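PDB 2G7L: TetR-family transcriptional regulator from Streptomyces coelicolor, which probably binds DNA through an N-terminal helix-turn-helix domain and regulates transcription as a TetR-family dimer. Local coordinates for residues T101-L115 and L153-T165. Sequence-based numbering, arbitrary orientation.
Sequences TLVLFAHPQLARSAL and LQDATATAAEQAT
R112 reaches across to take the carbonyls of A161, near the C-terminal end of helix 142-161, and of Q163, in the loop that follows. Its NE donates to A161 O (2.9 Å, 143° at the hydrogen), meeting a lone pair in the carbonyl plane, while NH2 adds weak bonds to A161 O and to Q163 O. T165 OG1 lies over one face of the guanidinium, 3.4 Å from NH1, and a water joins NH2 to T165 N. The chain runs extended from CG to NE, which carries the charge out to the A161 carbonyl, one that the nearby helix end would probably make more attractive to it. A methionine in its place would probably leave the A161 and Q163 carbonyls without these donors and let residues 163-165 shift. Q163, whose carbonyl R112 takes, lays its CG squarely over the F105 ring, 3.7 Å from the centroid, in a CH-pi contact. The Q163 chain bends at chi2, laying its amide nearly parallel to the ring, and NE2 donates to T159 O at 2.8 Å, fixing that plane. Deeper in, the small A160 lets the backbones close up: its CB touches L104 CB and also packs on A111 CB, 3.7 Å away. T157 is a knob among L104, A111, A114 and L115; its OG1 bonds to L153 O and Y100, leaving CG2 to face the A111 carbonyl. L115 in turn fits among Q154, T157, A158 and A161, and also meets L115 of the second subunit. Segment 153-161 thus crosses 101-106 at -26° and 108-115 at -131°, spanning the H107-P108 bend within the all-helical C-terminal domain of the TetR fold.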
ATOM      1  N   THR A 101       9.776   4.222   8.169  1.00 52.92           N
ATOM      2  CA  THR A 101       8.507   4.921   7.956  1.00 53.59           C
ATOM      3  C   THR A 101       8.658   6.455   7.902  1.00 53.58           C
ATOM      4  O   THR A 101       8.034   7.108   7.081  1.00 52.81           O
ATOM      5  CB  THR A 101       7.444   4.525   9.041  1.00 53.71           C
ATOM      6  OG1 THR A 101       7.214   3.116   8.972  1.00 53.39           O
ATOM      7  CG2 THR A 101       6.124   5.208   8.778  1.00 56.20           C
ATOM      8  N   LEU A 102       9.477   7.003   8.793  1.00 54.68           N
ATOM      9  CA  LEU A 102       9.733   8.442   8.818  1.00 54.79           C
ATOM     10  C   LEU A 102      10.439   8.919   7.543  1.00 53.52           C
ATOM     11  O   LEU A 102      10.152   9.995   7.079  1.00 52.79           O
ATOM     12  CB  LEU A 102      10.569   8.804  10.053  1.00 56.19           C
ATOM     13  CG  LEU A 102       9.736   8.792  11.347  1.00 58.89           C
ATOM     14  CD1 LEU A 102      10.644   8.671  12.554  1.00 61.30           C
ATOM     15  CD2 LEU A 102       8.781   9.987  11.468  1.00 59.07           C
ATOM     16  N   VAL A 103      11.319   8.120   6.954  1.00 52.42           N
ATOM     17  CA  VAL A 103      11.795   8.534   5.617  1.00 53.69           C
ATOM     18  C   VAL A 103      10.707   8.502   4.556  1.00 52.63           C
ATOM     19  O   VAL A 103      10.593   9.416   3.785  1.00 54.10           O
ATOM     20  CB  VAL A 103      13.233   8.015   5.157  1.00 53.69           C
ATOM     21  CG1 VAL A 103      13.872   7.004   6.089  1.00 54.58           C
ATOM     22  CG2 VAL A 103      13.355   7.665   3.649  1.00 54.62           C
ATOM     23  N   LEU A 104       9.842   7.505   4.591  1.00 51.39           N
ATOM     24  CA  LEU A 104       8.699   7.459   3.666  1.00 51.16           C
ATOM     25  C   LEU A 104       7.726   8.615   3.855  1.00 50.58           C
ATOM     26  O   LEU A 104       7.238   9.150   2.883  1.00 50.09           O
ATOM     27  CB  LEU A 104       7.985   6.122   3.788  1.00 50.45           C
ATOM     28  CG  LEU A 104       8.309   4.911   2.885  1.00 52.86           C
ATOM     29  CD1 LEU A 104       9.624   4.961   2.212  1.00 52.74           C
ATOM     30  CD2 LEU A 104       8.125   3.597   3.547  1.00 51.43           C
ATOM     31  N   PHE A 105       7.440   9.001   5.093  1.00 51.87           N
ATOM     32  CA  PHE A 105       6.507  10.112   5.362  1.00 53.78           C
ATOM     33  C   PHE A 105       7.066  11.424   4.813  1.00 54.55           C
ATOM     34  O   PHE A 105       6.306  12.282   4.405  1.00 55.87           O
ATOM     35  CB  PHE A 105       6.258  10.284   6.875  1.00 54.61           C
ATOM     36  CG  PHE A 105       5.088   9.435   7.445  1.00 57.03           C
ATOM     37  CD1 PHE A 105       4.946   8.082   7.122  1.00 56.87           C
ATOM     38  CD2 PHE A 105       4.165  10.005   8.321  1.00 55.92           C
ATOM     39  CE1 PHE A 105       3.861   7.274   7.665  1.00 57.47           C
ATOM     40  CE2 PHE A 105       3.112   9.216   8.884  1.00 59.22           C
ATOM     41  CZ  PHE A 105       2.964   7.842   8.530  1.00 55.96           C
ATOM     42  N   ALA A 106       8.392  11.582   4.818  1.00 55.35           N
ATOM     43  CA  ALA A 106       9.065  12.732   4.169  1.00 55.94           C
ATOM     44  C   ALA A 106       8.925  12.687   2.644  1.00 55.85           C
ATOM     45  O   ALA A 106       8.906  13.727   2.006  1.00 56.43           O
ATOM     46  CB  ALA A 106      10.546  12.809   4.590  1.00 55.92           C
ATOM     47  N   HIS A 107       8.799  11.485   2.055  1.00 55.70           N
ATOM     48  CA  HIS A 107       8.726  11.342   0.599  1.00 54.34           C
ATOM     49  C   HIS A 107       7.586  10.417   0.086  1.00 54.42           C
ATOM     50  O   HIS A 107       7.853   9.328  -0.490  1.00 53.95           O
ATOM     51  CB  HIS A 107      10.073  10.870   0.057  1.00 55.91           C
ATOM     52  CG  HIS A 107      11.220  11.730   0.477  1.00 56.06           C
ATOM     53  ND1 HIS A 107      11.590  12.868  -0.210  1.00 58.10           N
ATOM     54  CD2 HIS A 107      12.068  11.630   1.528  1.00 57.87           C
ATOM     55  CE1 HIS A 107      12.619  13.431   0.396  1.00 55.04           C
ATOM     56  NE2 HIS A 107      12.921  12.708   1.458  1.00 56.04           N
ATOM     57  N   PRO A 108       6.303  10.843   0.288  1.00 53.76           N
ATOM     58  CA  PRO A 108       5.182   9.902   0.049  1.00 52.27           C
ATOM     59  C   PRO A 108       5.096   9.328  -1.321  1.00 51.59           C
ATOM     60  O   PRO A 108       4.726   8.161  -1.463  1.00 51.00           O
ATOM     61  CB  PRO A 108       3.937  10.712   0.472  1.00 52.63           C
ATOM     62  CG  PRO A 108       4.492  11.587   1.606  1.00 53.73           C
ATOM     63  CD  PRO A 108       5.805  12.097   0.895  1.00 52.86           C
ATOM     64  N   GLN A 109       5.517  10.091  -2.330  1.00 51.14           N
ATOM     65  CA  GLN A 109       5.596   9.533  -3.668  1.00 50.59           C
ATOM     66  C   GLN A 109       6.604   8.414  -3.785  1.00 50.16           C
ATOM     67  O   GLN A 109       6.396   7.511  -4.574  1.00 50.02           O
ATOM     68  CB  GLN A 109       5.888  10.612  -4.712  1.00 52.99           C
ATOM     69  CG  GLN A 109       5.946  10.088  -6.146  1.00 53.45           C
ATOM     70  CD  GLN A 109       4.701   9.320  -6.566  1.00 60.17           C
ATOM     71  OE1 GLN A 109       3.588   9.839  -6.424  1.00 60.43           O
ATOM     72  NE2 GLN A 109       4.884   8.088  -7.123  1.00 58.19           N
ATOM     73  N   LEU A 110       7.685   8.434  -2.979  1.00 49.33           N
ATOM     74  CA  LEU A 110       8.576   7.260  -2.954  1.00 49.01           C
ATOM     75  C   LEU A 110       7.935   6.011  -2.353  1.00 47.44           C
ATOM     76  O   LEU A 110       8.146   4.899  -2.864  1.00 47.44           O
ATOM     77  CB  LEU A 110       9.927   7.582  -2.250  1.00 49.72           C
ATOM     78  CG  LEU A 110      10.786   8.691  -2.950  1.00 49.36           C
ATOM     79  CD1 LEU A 110      12.119   8.865  -2.203  1.00 45.93           C
ATOM     80  CD2 LEU A 110      10.985   8.371  -4.455  1.00 46.76           C
ATOM     81  N   ALA A 111       7.182   6.177  -1.261  1.00 47.19           N
ATOM     82  CA  ALA A 111       6.296   5.067  -0.728  1.00 46.72           C
ATOM     83  C   ALA A 111       5.360   4.572  -1.837  1.00 46.58           C
ATOM     84  O   ALA A 111       5.314   3.356  -2.093  1.00 47.16           O
ATOM     85  CB  ALA A 111       5.472   5.499   0.510  1.00 47.11           C
ATOM     86  N   ARG A 112       4.687   5.505  -2.557  1.00 45.40           N
ATOM     87  CA  ARG A 112       3.762   5.086  -3.628  1.00 45.93           C
ATOM     88  C   ARG A 112       4.457   4.280  -4.687  1.00 45.71           C
ATOM     89  O   ARG A 112       3.949   3.234  -5.154  1.00 46.90           O
ATOM     90  CB  ARG A 112       3.041   6.268  -4.269  1.00 46.09           C
ATOM     91  CG  ARG A 112       1.996   6.885  -3.376  1.00 47.27           C
ATOM     92  CD  ARG A 112       1.508   8.242  -3.896  1.00 46.86           C
ATOM     93  NE  ARG A 112       1.062   8.989  -2.726  1.00 46.21           N
ATOM     94  CZ  ARG A 112       0.536  10.204  -2.739  1.00 51.32           C
ATOM     95  NH1 ARG A 112       0.314  10.833  -3.881  1.00 58.11           N
ATOM     96  NH2 ARG A 112       0.168  10.774  -1.613  1.00 48.73           N
ATOM     97  N   SER A 113       5.647   4.723  -5.080  1.00 44.99           N
ATOM     98  CA  SER A 113       6.374   4.001  -6.119  1.00 44.33           C
ATOM     99  C   SER A 113       6.980   2.723  -5.602  1.00 42.32           C
ATOM    100  O   SER A 113       7.103   1.743  -6.347  1.00 41.76           O
ATOM    101  CB  SER A 113       7.473   4.903  -6.696  1.00 46.49           C
ATOM    102  OG  SER A 113       6.882   6.022  -7.326  1.00 50.57           O
ATOM    103  N   ALA A 114       7.371   2.718  -4.328  1.00 43.00           N
ATOM    104  CA  ALA A 114       7.926   1.475  -3.688  1.00 44.13           C
ATOM    105  C   ALA A 114       6.920   0.272  -3.710  1.00 45.36           C
ATOM    106  O   ALA A 114       7.298  -0.910  -3.851  1.00 45.41           O
ATOM    107  CB  ALA A 114       8.431   1.780  -2.250  1.00 43.26           C
ATOM    108  N   LEU A 115       5.630   0.578  -3.740  1.00 46.29           N
ATOM    109  CA  LEU A 115       4.651  -0.515  -3.982  1.00 47.71           C
ATOM    110  C   LEU A 115       4.672  -1.025  -5.392  1.00 48.46           C
ATOM    111  O   LEU A 115       4.411  -2.180  -5.622  1.00 49.57           O
ATOM    112  CB  LEU A 115       3.218  -0.137  -3.551  1.00 47.28           C
ATOM    113  CG  LEU A 115       3.101   0.277  -2.085  1.00 49.18           C
ATOM    114  CD1 LEU A 115       1.951   1.229  -1.832  1.00 52.14           C
ATOM    115  CD2 LEU A 115       3.092  -0.886  -1.085  1.00 43.95           C
ATOM    116  N   LEU A 153       7.213  -4.429   6.097  1.00 43.61           N
ATOM    117  CA  LEU A 153       7.695  -3.357   5.215  1.00 44.29           C
ATOM    118  C   LEU A 153       6.545  -2.805   4.363  1.00 43.37           C
ATOM    119  O   LEU A 153       6.388  -1.575   4.233  1.00 43.09           O
ATOM    120  CB  LEU A 153       8.875  -3.863   4.325  1.00 43.26           C
ATOM    121  CG  LEU A 153      10.234  -4.010   5.084  1.00 44.89           C
ATOM    122  CD1 LEU A 153      11.321  -4.718   4.276  1.00 43.95           C
ATOM    123  CD2 LEU A 153      10.688  -2.685   5.589  1.00 41.44           C
ATOM    124  N   GLN A 154       5.788  -3.719   3.753  1.00 42.70           N
ATOM    125  CA  GLN A 154       4.648  -3.314   2.928  1.00 43.58           C
ATOM    126  C   GLN A 154       3.645  -2.469   3.707  1.00 45.09           C
ATOM    127  O   GLN A 154       3.065  -1.568   3.179  1.00 46.36           O
ATOM    128  CB  GLN A 154       3.923  -4.510   2.355  1.00 42.93           C
ATOM    129  CG  GLN A 154       2.919  -4.059   1.241  1.00 45.97           C
ATOM    130  CD  GLN A 154       1.969  -5.131   0.947  1.00 48.03           C
ATOM    131  OE1 GLN A 154       2.168  -5.905   0.037  1.00 54.65           O
ATOM    132  NE2 GLN A 154       0.944  -5.248   1.779  1.00 51.83           N
ATOM    133  N   ASP A 155       3.453  -2.785   4.969  1.00 47.89           N
ATOM    134  CA  ASP A 155       2.500  -2.091   5.840  1.00 49.60           C
ATOM    135  C   ASP A 155       2.945  -0.649   6.099  1.00 49.00           C
ATOM    136  O   ASP A 155       2.119   0.283   6.024  1.00 50.17           O
ATOM    137  CB  ASP A 155       2.372  -2.885   7.145  1.00 50.91           C
ATOM    138  CG  ASP A 155       1.560  -2.140   8.233  1.00 57.01           C
ATOM    139  OD1 ASP A 155       0.342  -1.842   7.980  1.00 62.10           O
ATOM    140  OD2 ASP A 155       2.144  -1.874   9.323  1.00 60.53           O
ATOM    141  N   ALA A 156       4.229  -0.433   6.407  1.00 46.94           N
ATOM    142  CA  ALA A 156       4.708   0.933   6.627  1.00 45.84           C
ATOM    143  C   ALA A 156       4.621   1.730   5.335  1.00 44.70           C
ATOM    144  O   ALA A 156       4.178   2.878   5.310  1.00 43.27           O
ATOM    145  CB  ALA A 156       6.180   0.933   7.175  1.00 45.84           C
ATOM    146  N   THR A 157       5.007   1.079   4.243  1.00 44.35           N
ATOM    147  CA  THR A 157       4.987   1.685   2.926  1.00 44.66           C
ATOM    148  C   THR A 157       3.590   2.054   2.515  1.00 46.06           C
ATOM    149  O   THR A 157       3.392   3.135   1.991  1.00 45.33           O
ATOM    150  CB  THR A 157       5.524   0.712   1.860  1.00 44.60           C
ATOM    151  OG1 THR A 157       6.788   0.170   2.290  1.00 47.97           O
ATOM    152  CG2 THR A 157       5.700   1.399   0.524  1.00 41.52           C
ATOM    153  N   ALA A 158       2.611   1.136   2.690  1.00 45.97           N
ATOM    154  CA  ALA A 158       1.193   1.463   2.358  1.00 45.35           C
ATOM    155  C   ALA A 158       0.708   2.629   3.186  1.00 44.06           C
ATOM    156  O   ALA A 158       0.049   3.510   2.659  1.00 45.84           O
ATOM    157  CB  ALA A 158       0.274   0.243   2.507  1.00 44.51           C
ATOM    158  N   THR A 159       1.060   2.681   4.450  1.00 45.39           N
ATOM    159  CA  THR A 159       0.600   3.793   5.321  1.00 46.97           C
ATOM    160  C   THR A 159       1.231   5.150   4.975  1.00 48.33           C
ATOM    161  O   THR A 159       0.598   6.215   5.101  1.00 48.66           O
ATOM    162  CB  THR A 159       0.812   3.497   6.840  1.00 47.63           C
ATOM    163  OG1 THR A 159       0.083   2.314   7.223  1.00 49.86           O
ATOM    164  CG2 THR A 159       0.282   4.660   7.720  1.00 46.75           C
ATOM    165  N   ALA A 160       2.513   5.127   4.617  1.00 48.91           N
ATOM    166  CA  ALA A 160       3.192   6.357   4.142  1.00 49.41           C
ATOM    167  C   ALA A 160       2.649   6.820   2.771  1.00 49.51           C
ATOM    168  O   ALA A 160       2.546   8.022   2.513  1.00 48.23           O
ATOM    169  CB  ALA A 160       4.720   6.139   4.097  1.00 48.22           C
ATOM    170  N   ALA A 161       2.281   5.854   1.909  1.00 51.27           N
ATOM    171  CA  ALA A 161       1.604   6.141   0.627  1.00 52.82           C
ATOM    172  C   ALA A 161       0.369   7.035   0.707  1.00 54.71           C
ATOM    173  O   ALA A 161       0.108   7.837  -0.215  1.00 53.96           O
ATOM    174  CB  ALA A 161       1.292   4.830  -0.153  1.00 52.32           C
ATOM    175  N   GLU A 162      -0.396   6.855   1.786  1.00 57.51           N
ATOM    176  CA  GLU A 162      -1.629   7.590   2.092  1.00 60.84           C
ATOM    177  C   GLU A 162      -1.379   8.992   2.613  1.00 63.09           C
ATOM    178  O   GLU A 162      -2.329   9.733   2.797  1.00 63.39           O
ATOM    179  CB  GLU A 162      -2.454   6.830   3.149  1.00 61.14           C
ATOM    180  CG  GLU A 162      -2.943   5.361   2.772  1.00 60.71           C
ATOM    181  CD  GLU A 162      -3.814   4.706   3.900  1.00 62.81           C
ATOM    182  OE1 GLU A 162      -4.846   4.070   3.555  1.00 67.22           O
ATOM    183  OE2 GLU A 162      -3.477   4.812   5.122  1.00 65.19           O
ATOM    184  N   GLN A 163      -0.114   9.345   2.903  1.00 65.88           N
ATOM    185  CA  GLN A 163       0.240  10.701   3.366  1.00 67.76           C
ATOM    186  C   GLN A 163       0.275  11.698   2.200  1.00 68.91           C
ATOM    187  O   GLN A 163       0.649  11.336   1.071  1.00 68.18           O
ATOM    188  CB  GLN A 163       1.570  10.720   4.139  1.00 68.26           C
ATOM    189  CG  GLN A 163       1.653   9.784   5.381  1.00 70.18           C
ATOM    190  CD  GLN A 163       0.373   9.781   6.235  1.00 72.99           C
ATOM    191  OE1 GLN A 163      -0.083  10.833   6.678  1.00 72.61           O
ATOM    192  NE2 GLN A 163      -0.219   8.585   6.443  1.00 73.16           N
ATOM    193  N   ALA A 164      -0.138  12.942   2.477  1.00 71.13           N
ATOM    194  CA  ALA A 164      -0.205  14.010   1.456  1.00 73.33           C
ATOM    195  C   ALA A 164       1.177  14.264   0.812  1.00 74.54           C
ATOM    196  O   ALA A 164       2.136  14.576   1.522  1.00 75.25           O
ATOM    197  CB  ALA A 164      -0.753  15.314   2.071  1.00 73.38           C
ATOM    198  N   THR A 165       1.270  14.112  -0.515  1.00 75.27           N
ATOM    199  CA  THR A 165       2.486  14.462  -1.292  1.00 76.17           C
ATOM    200  C   THR A 165       2.790  15.957  -1.231  1.00 76.47           C
ATOM    201  O   THR A 165       3.889  16.355  -0.841  1.00 77.06           O
ATOM    202  CB  THR A 165       2.403  13.955  -2.779  1.00 75.77           C
ATOM    203  OG1 THR A 165       3.043  12.680  -2.872  1.00 76.89           O
ATOM    204  CG2 THR A 165       3.070  14.882  -3.758  1.00 76.89           C
TER
HETATM  205  O   HOH W   1      -0.993  13.667  -2.490  1.00 64.06           O